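Local structure of glycoside Hydrolase (Bacteroides uniformis, 5T9X) at residues P103-W108 / V133-G138; T174-V179 / E304-R309. The protein probably hydrolyses agarose or related red-algal galactans as a family 16 glycoside hydrolase of a human gut bacterium. One frame throughout, in Å; residues are numbered along the deposited sequence.

Contact 1 of 2, residues P103-W108 / V133-G138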
ATOM      1  N   PRO A 103     -13.424  -0.140   2.899  1.00 23.33           N
ATOM      2  CA  PRO A 103     -13.819   0.542   4.140  1.00 23.56           C
ATOM      3  C   PRO A 103     -14.646   1.817   3.860  1.00 24.88           C
ATOM      4  O   PRO A 103     -14.187   2.712   3.157  1.00 28.89           O
ATOM      5  CB  PRO A 103     -12.481   0.902   4.779  1.00 23.16           C
ATOM      6  CG  PRO A 103     -11.517   1.041   3.634  1.00 23.15           C
ATOM      7  CD  PRO A 103     -12.026   0.187   2.511  1.00 23.02           C
ATOM      8  N   ALA A 104     -15.837   1.909   4.427  1.00 24.69           N
ATOM      9  CA  ALA A 104     -16.769   2.966   4.071  1.00 25.81           C
ATOM     10  C   ALA A 104     -16.192   4.362   4.399  1.00 24.34           C
ATOM     11  O   ALA A 104     -15.627   4.539   5.466  1.00 25.22           O
ATOM     12  CB  ALA A 104     -18.094   2.732   4.784  1.00 25.95           C
ATOM     13  N   PRO A 105     -16.327   5.349   3.518  1.00 23.48           N
ATOM     14  CA  PRO A 105     -17.212   5.339   2.363  1.00 23.58           C
ATOM     15  C   PRO A 105     -16.564   4.978   1.019  1.00 23.58           C
ATOM     16  O   PRO A 105     -17.119   5.307  -0.033  1.00 23.49           O
ATOM     17  CB  PRO A 105     -17.703   6.791   2.326  1.00 24.08           C
ATOM     18  CG  PRO A 105     -16.524   7.569   2.757  1.00 23.79           C
ATOM     19  CD  PRO A 105     -15.865   6.715   3.823  1.00 24.25           C
ATOM     20  N   THR A 106     -15.432   4.278   1.055  1.00 23.27           N
ATOM     21  CA  THR A 106     -14.800   3.724  -0.135  1.00 23.45           C
ATOM     22  C   THR A 106     -15.701   2.743  -0.844  1.00 23.24           C
ATOM     23  O   THR A 106     -16.351   1.927  -0.212  1.00 25.72           O
ATOM     24  CB  THR A 106     -13.511   2.974   0.261  1.00 23.44           C
ATOM     25  OG1 THR A 106     -12.693   3.860   1.044  1.00 23.62           O
ATOM     26  CG2 THR A 106     -12.747   2.450  -0.959  1.00 22.90           C
ATOM     27  N   ILE A 107     -15.744   2.832  -2.158  1.00 23.69           N
ATOM     28  CA  ILE A 107     -16.437   1.846  -2.993  1.00 24.70           C
ATOM     29  C   ILE A 107     -15.524   1.593  -4.200  1.00 25.01           C
ATOM     30  O   ILE A 107     -15.485   2.394  -5.129  1.00 25.39           O
ATOM     31  CB  ILE A 107     -17.813   2.353  -3.487  1.00 25.34           C
ATOM     32  CG1 ILE A 107     -18.721   2.740  -2.315  1.00 26.07           C
ATOM     33  CG2 ILE A 107     -18.499   1.301  -4.365  1.00 24.98           C
ATOM     34  CD1 ILE A 107     -19.948   3.517  -2.780  1.00 26.58           C
ATOM     35  N   TRP A 108     -14.775   0.495  -4.171  1.00 24.61           N
ATOM     36  CA  TRP A 108     -13.863   0.163  -5.243  1.00 23.05           C
ATOM     37  C   TRP A 108     -14.632  -0.151  -6.522  1.00 25.01           C
ATOM     38  O   TRP A 108     -15.745  -0.685  -6.482  1.00 24.44           O
ATOM     39  CB  TRP A 108     -12.974  -0.993  -4.844  1.00 21.94           C
ATOM     40  CG  TRP A 108     -11.966  -0.623  -3.780  1.00 21.00           C
ATOM     41  CD1 TRP A 108     -11.188   0.492  -3.737  1.00 20.77           C
ATOM     42  CD2 TRP A 108     -11.609  -1.394  -2.630  1.00 20.41           C
ATOM     43  NE1 TRP A 108     -10.371   0.469  -2.626  1.00 19.82           N
ATOM     44  CE2 TRP A 108     -10.608  -0.686  -1.941  1.00 19.71           C
ATOM     45  CE3 TRP A 108     -12.029  -2.625  -2.128  1.00 20.13           C
ATOM     46  CZ2 TRP A 108     -10.047  -1.151  -0.780  1.00 19.85           C
ATOM     47  CZ3 TRP A 108     -11.467  -3.089  -0.999  1.00 19.78           C
ATOM     48  CH2 TRP A 108     -10.490  -2.355  -0.315  1.00 19.99           C
ATOM     49  N   VAL A 133     -23.665   5.759   2.181  1.00 31.48           N
ATOM     50  CA  VAL A 133     -23.212   4.649   3.034  1.00 32.71           C
ATOM     51  C   VAL A 133     -23.103   5.115   4.469  1.00 31.72           C
ATOM     52  O   VAL A 133     -22.842   6.290   4.720  1.00 32.05           O
ATOM     53  CB  VAL A 133     -21.867   4.049   2.573  1.00 33.07           C
ATOM     54  CG1 VAL A 133     -21.947   3.637   1.116  1.00 35.38           C
ATOM     55  CG2 VAL A 133     -20.740   5.042   2.747  1.00 35.54           C
ATOM     56  N   LYS A 134     -23.320   4.192   5.398  1.00 31.41           N
ATOM     57  CA  LYS A 134     -23.182   4.461   6.813  1.00 33.47           C
ATOM     58  C   LYS A 134     -21.737   4.198   7.194  1.00 31.96           C
ATOM     59  O   LYS A 134     -21.222   3.120   6.966  1.00 31.21           O
ATOM     60  CB  LYS A 134     -24.127   3.547   7.603  1.00 38.42           C
ATOM     61  CG  LYS A 134     -24.228   3.806   9.096  1.00 42.20           C
ATOM     62  CD  LYS A 134     -24.735   2.556   9.809  1.00 48.18           C
ATOM     63  CE  LYS A 134     -25.503   2.861  11.083  1.00 52.19           C
ATOM     64  NZ  LYS A 134     -26.699   3.727  10.801  1.00 55.06           N
ATOM     65  N   VAL A 135     -21.093   5.190   7.791  1.00 32.79           N
ATOM     66  CA  VAL A 135     -19.692   5.110   8.176  1.00 33.48           C
ATOM     67  C   VAL A 135     -19.586   5.048   9.690  1.00 34.48           C
ATOM     68  O   VAL A 135     -20.252   5.801  10.379  1.00 31.89           O
ATOM     69  CB  VAL A 135     -18.909   6.337   7.658  1.00 32.11           C
ATOM     70  CG1 VAL A 135     -17.455   6.286   8.100  1.00 33.16           C
ATOM     71  CG2 VAL A 135     -18.991   6.416   6.147  1.00 32.26           C
ATOM     72  N   THR A 136     -18.709   4.186  10.186  1.00 41.07           N
ATOM     73  CA  THR A 136     -18.543   3.968  11.623  1.00 48.08           C
ATOM     74  C   THR A 136     -17.059   3.918  12.044  1.00 53.42           C
ATOM     75  O   THR A 136     -16.232   3.304  11.378  1.00 59.75           O
ATOM     76  CB  THR A 136     -19.271   2.676  12.019  1.00 48.37           C
ATOM     77  OG1 THR A 136     -20.686   2.924  11.983  1.00 44.14           O
ATOM     78  CG2 THR A 136     -18.849   2.173  13.430  1.00 52.37           C
ATOM     79  N   SER A 137     -16.747   4.571  13.159  1.00 58.43           N
ATOM     80  CA  SER A 137     -15.424   4.480  13.779  1.00 67.65           C
ATOM     81  C   SER A 137     -15.554   4.964  15.220  1.00 72.50           C
ATOM     82  O   SER A 137     -16.194   5.985  15.486  1.00 67.20           O
ATOM     83  CB  SER A 137     -14.373   5.295  13.006  1.00 67.52           C
ATOM     84  OG  SER A 137     -13.060   5.043  13.482  1.00 64.41           O
ATOM     85  N   GLY A 138     -14.954   4.219  16.142  1.00 81.99           N
ATOM     86  CA  GLY A 138     -15.365   4.261  17.541  1.00 87.47           C
ATOM     87  C   GLY A 138     -16.830   3.845  17.570  1.00 90.20           C
ATOM     88  O   GLY A 138     -17.189   2.740  17.135  1.00 87.13           O
TER
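The carbonyl oxygen of A104 lies 3.7 Å from V135 CG1 and accepts a hydrogen bond from S307 OG, so it is satisfied from outside the two segments while a methyl group packs against it. The contact belongs to one sheet of the β-sandwich expected of a family 16 glycoside hydrolase. Segment 103-108 leads into strand 106-108 through a type VIa β turn: the peptide bond between A104 and P105 is cis, and the turn closes with T106 N donating to P103 O at 2.9 Å. A proline in the third position suits this turn, because proline accepts the cis form far more readily than other residues.

No hydrogen bond crosses between the segments. Each strand instead pairs with strand 140-154, 106-108 in parallel and 132-137 antiparallel, and their side chains meet through apolar groups. The turn puts the methyl of A104 over the backbone of the facing strand, with A104 CB 3.8 Å from K134 O; this short side chain suits so close a backbone. Along strand 132-137, V133 and V135 point toward the turn and K134 away; the K134 ammonium pairs with E141 in a salt bridge.

The two valines are turned differently. V135 has CG1 anti to the backbone N (chi1 178°), beside the A104 carbonyl, and its other branch, CG2, reaches P105 CD at 3.9 Å, the two side chains crossing obliquely. In V133, chi1 of -54° sets CG2 between the backbone N and the carbonyl carbon, facing the proline ring. Branched at CB, it serves two neighbours: CG1 approaches I107 CD1 loosely at 4.4 Å, whereas CG2 packs closely on P105 CB at 3.5 Å.

Contact 2 of 2, residues T174-V179 / E304-R309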
ATOM      1  N   THR A 174      -6.673  13.704   0.191  1.00 27.92           N
ATOM      2  CA  THR A 174      -6.921  13.194   1.548  1.00 27.47           C
ATOM      3  C   THR A 174      -7.148  11.663   1.555  1.00 25.55           C
ATOM      4  O   THR A 174      -7.107  11.031   2.592  1.00 24.56           O
ATOM      5  CB  THR A 174      -8.095  13.927   2.207  1.00 28.39           C
ATOM      6  OG1 THR A 174      -9.270  13.792   1.400  1.00 28.19           O
ATOM      7  CG2 THR A 174      -7.759  15.388   2.384  1.00 29.80           C
ATOM      8  N   MET A 175      -7.398  11.085   0.393  1.00 25.92           N
ATOM      9  CA  MET A 175      -7.413   9.628   0.230  1.00 26.74           C
ATOM     10  C   MET A 175      -6.078   9.014   0.628  1.00 24.40           C
ATOM     11  O   MET A 175      -5.026   9.605   0.404  1.00 24.24           O
ATOM     12  CB  MET A 175      -7.642   9.269  -1.239  1.00 29.10           C
ATOM     13  CG  MET A 175      -8.952   9.749  -1.864  1.00 31.14           C
ATOM     14  SD  MET A 175     -10.346   8.798  -1.241  1.00 33.80           S
ATOM     15  CE  MET A 175     -10.153   7.284  -2.182  1.00 34.72           C
ATOM     16  N   ALA A 176      -6.129   7.808   1.175  1.00 22.20           N
ATOM     17  CA  ALA A 176      -4.936   7.004   1.380  1.00 21.22           C
ATOM     18  C   ALA A 176      -4.445   6.467   0.042  1.00 19.96           C
ATOM     19  O   ALA A 176      -5.252   6.038  -0.771  1.00 18.40           O
ATOM     20  CB  ALA A 176      -5.233   5.853   2.316  1.00 21.27           C
ATOM     21  N   SER A 177      -3.132   6.527  -0.175  1.00 19.70           N
ATOM     22  CA  SER A 177      -2.453   5.809  -1.270  1.00 20.32           C
ATOM     23  C   SER A 177      -1.706   4.628  -0.639  1.00 20.55           C
ATOM     24  O   SER A 177      -0.934   4.832   0.314  1.00 20.43           O
ATOM     25  CB  SER A 177      -1.462   6.730  -1.965  1.00 20.30           C
ATOM     26  OG  SER A 177      -2.077   7.914  -2.452  1.00 20.67           O
ATOM     27  N   ASP A 178      -1.977   3.405  -1.114  1.00 21.09           N
ATOM     28  CA  ASP A 178      -1.545   2.178  -0.415  1.00 22.02           C
ATOM     29  C   ASP A 178      -0.916   1.133  -1.316  1.00 21.34           C
ATOM     30  O   ASP A 178      -1.481   0.770  -2.369  1.00 19.88           O
ATOM     31  CB  ASP A 178      -2.726   1.459   0.255  1.00 24.32           C
ATOM     32  CG  ASP A 178      -3.458   2.311   1.299  1.00 27.36           C
ATOM     33  OD1 ASP A 178      -2.826   2.802   2.275  1.00 29.08           O
ATOM     34  OD2 ASP A 178      -4.688   2.463   1.151  1.00 28.75           O
ATOM     35  N   VAL A 179       0.204   0.598  -0.838  1.00 20.72           N
ATOM     36  CA  VAL A 179       0.827  -0.618  -1.382  1.00 20.40           C
ATOM     37  C   VAL A 179       1.060  -1.554  -0.213  1.00 19.28           C
ATOM     38  O   VAL A 179       1.749  -1.180   0.727  1.00 17.87           O
ATOM     39  CB  VAL A 179       2.169  -0.317  -2.084  1.00 20.18           C
ATOM     40  CG1 VAL A 179       2.798  -1.586  -2.652  1.00 20.95           C
ATOM     41  CG2 VAL A 179       1.937   0.673  -3.202  1.00 20.95           C
ATOM     42  N   GLU A 304      -7.939   4.330  -0.652  1.00 25.99           N
ATOM     43  CA  GLU A 304      -9.008   4.156   0.328  1.00 27.87           C
ATOM     44  C   GLU A 304      -9.424   5.524   0.862  1.00 29.22           C
ATOM     45  O   GLU A 304      -8.583   6.347   1.184  1.00 28.70           O
ATOM     46  CB  GLU A 304      -8.536   3.290   1.512  1.00 28.32           C
ATOM     47  CG  GLU A 304      -8.217   1.843   1.166  1.00 29.81           C
ATOM     48  CD  GLU A 304      -7.646   0.996   2.315  1.00 32.18           C
ATOM     49  OE1 GLU A 304      -7.496   1.501   3.467  1.00 31.29           O
ATOM     50  OE2 GLU A 304      -7.326  -0.207   2.047  1.00 33.08           O
ATOM     51  N   ASP A 305     -10.730   5.760   0.941  1.00 31.80           N
ATOM     52  CA  ASP A 305     -11.298   6.810   1.791  1.00 32.70           C
ATOM     53  C   ASP A 305     -11.590   6.169   3.141  1.00 31.43           C
ATOM     54  O   ASP A 305     -12.668   5.610   3.352  1.00 30.36           O
ATOM     55  CB  ASP A 305     -12.593   7.348   1.182  1.00 34.69           C
ATOM     56  CG  ASP A 305     -12.999   8.671   1.750  1.00 33.84           C
ATOM     57  OD1 ASP A 305     -12.372   9.141   2.741  1.00 38.43           O
ATOM     58  OD2 ASP A 305     -13.943   9.241   1.167  1.00 35.17           O
ATOM     59  N   GLN A 306     -10.607   6.219   4.032  1.00 30.45           N
ATOM     60  CA  GLN A 306     -10.636   5.407   5.246  1.00 30.33           C
ATOM     61  C   GLN A 306     -11.634   5.943   6.250  1.00 29.12           C
ATOM     62  O   GLN A 306     -11.743   7.150   6.401  1.00 32.73           O
ATOM     63  CB  GLN A 306      -9.257   5.342   5.870  1.00 30.24           C
ATOM     64  CG  GLN A 306      -8.297   4.476   5.078  1.00 30.23           C
ATOM     65  CD  GLN A 306      -6.874   4.557   5.590  1.00 30.11           C
ATOM     66  OE1 GLN A 306      -6.518   5.464   6.337  1.00 29.72           O
ATOM     67  NE2 GLN A 306      -6.045   3.615   5.169  1.00 32.11           N
ATOM     68  N   SER A 307     -12.339   5.042   6.932  1.00 27.36           N
ATOM     69  CA  SER A 307     -13.476   5.395   7.799  1.00 27.81           C
ATOM     70  C   SER A 307     -13.155   6.393   8.909  1.00 27.73           C
ATOM     71  O   SER A 307     -13.804   7.421   9.025  1.00 27.62           O
ATOM     72  CB  SER A 307     -14.087   4.134   8.407  1.00 26.40           C
ATOM     73  OG  SER A 307     -14.403   3.218   7.378  1.00 25.40           O
ATOM     74  N   TRP A 308     -12.157   6.070   9.713  1.00 30.14           N
ATOM     75  CA  TRP A 308     -11.712   6.913  10.839  1.00 31.71           C
ATOM     76  C   TRP A 308     -11.318   8.340  10.443  1.00 32.41           C
ATOM     77  O   TRP A 308     -11.446   9.288  11.241  1.00 34.43           O
ATOM     78  CB  TRP A 308     -10.566   6.225  11.578  1.00 35.77           C
ATOM     79  CG  TRP A 308      -9.332   5.923  10.725  1.00 40.89           C
ATOM     80  CD1 TRP A 308      -9.168   4.893   9.817  1.00 43.34           C
ATOM     81  CD2 TRP A 308      -8.092   6.645  10.733  1.00 42.45           C
ATOM     82  NE1 TRP A 308      -7.911   4.955   9.257  1.00 44.44           N
ATOM     83  CE2 TRP A 308      -7.232   6.018   9.798  1.00 43.48           C
ATOM     84  CE3 TRP A 308      -7.619   7.769  11.445  1.00 46.05           C
ATOM     85  CZ2 TRP A 308      -5.917   6.483   9.545  1.00 45.95           C
ATOM     86  CZ3 TRP A 308      -6.300   8.245  11.188  1.00 45.20           C
ATOM     87  CH2 TRP A 308      -5.473   7.597  10.242  1.00 45.88           C
ATOM     88  N   ARG A 309     -10.842   8.496   9.212  1.00 31.57           N
ATOM     89  CA  ARG A 309     -10.564   9.816   8.662  1.00 29.02           C
ATOM     90  C   ARG A 309     -11.806  10.456   8.086  1.00 28.53           C
ATOM     91  O   ARG A 309     -12.014  11.661   8.233  1.00 27.41           O
ATOM     92  CB  ARG A 309      -9.492   9.731   7.597  1.00 27.31           C
ATOM     93  CG  ARG A 309      -8.116   9.623   8.211  1.00 26.81           C
ATOM     94  CD  ARG A 309      -7.104   9.179   7.191  1.00 25.96           C
ATOM     95  NE  ARG A 309      -7.023  10.119   6.082  1.00 25.31           N
ATOM     96  CZ  ARG A 309      -6.305  11.242   6.066  1.00 25.36           C
ATOM     97  NH1 ARG A 309      -5.573  11.619   7.116  1.00 25.40           N
ATOM     98  NH2 ARG A 309      -6.313  11.995   4.965  1.00 25.62           N
TER
HETATM   99  O   HOH W   1      -8.613   8.440   3.944  1.00 27.84           O
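An antiparallel β-bridge at the end of strand 298-304 joins it to strand 176-182: A176 and E304 form a hydrogen-bonded pair, with A176 N to E304 O at 2.9 Å and E304 N to A176 O at 3.2 Å. R309 is long enough to reach back from its short helix, bent at chi3 (60°), and NH2 meets a lone pair of T174 O at 2.7 Å. A water accepting from R309 NE and Q306 N donates to T174 O.

The D178 and E304 side chains cross at about a right angle, two acids with OD2 and OE1 3.8 Å apart and no hydrogen bond between them. Q306 NE2 donates to the anti side of E304 OE1 at 3.1 Å, 30° out of the carboxylate plane; small A176 lets NE2 within 3.7 Å of its CB. NE2 also bonds E194, Q306 OE1 bonds Y196 OH, and N302 ND2 bonds E304 OE2. With an alanine replacing E304, Q306 and N302 would probably each lose an acceptor. Bent M175 crosses D305 at about a right angle, SD 3.6 Å from CB.

Strand 298-304 also pairs with 140-154, and 176-182 with 188-195, while helix 307-310 brings R309 into cation-pi contact with Y196.

Contacts 1 and 2 reach the same sheet, their centres 11 Å apart, and meet directly where the cis-proline turn borders 304-309. The S307 OG to A104 O hydrogen bond, 2.6 Å long, ties them together; T106 OG1 bonds the D305 carbonyl, and P105 CD packs on D305 O at 3.4 Å. Contact 2 lies nearer the probable substrate cleft: E194, already met through Q306, lies on strand 188-195, which carries the E-x-D-x-x-E signature of family 16. The E304 side chain also comes within about 3 Å (nearest atoms) of an imidazole probably taken up from the crystallisation liquor. The sodium ion, at E51, D75, N77, G118 and D332, is bound by neither contact.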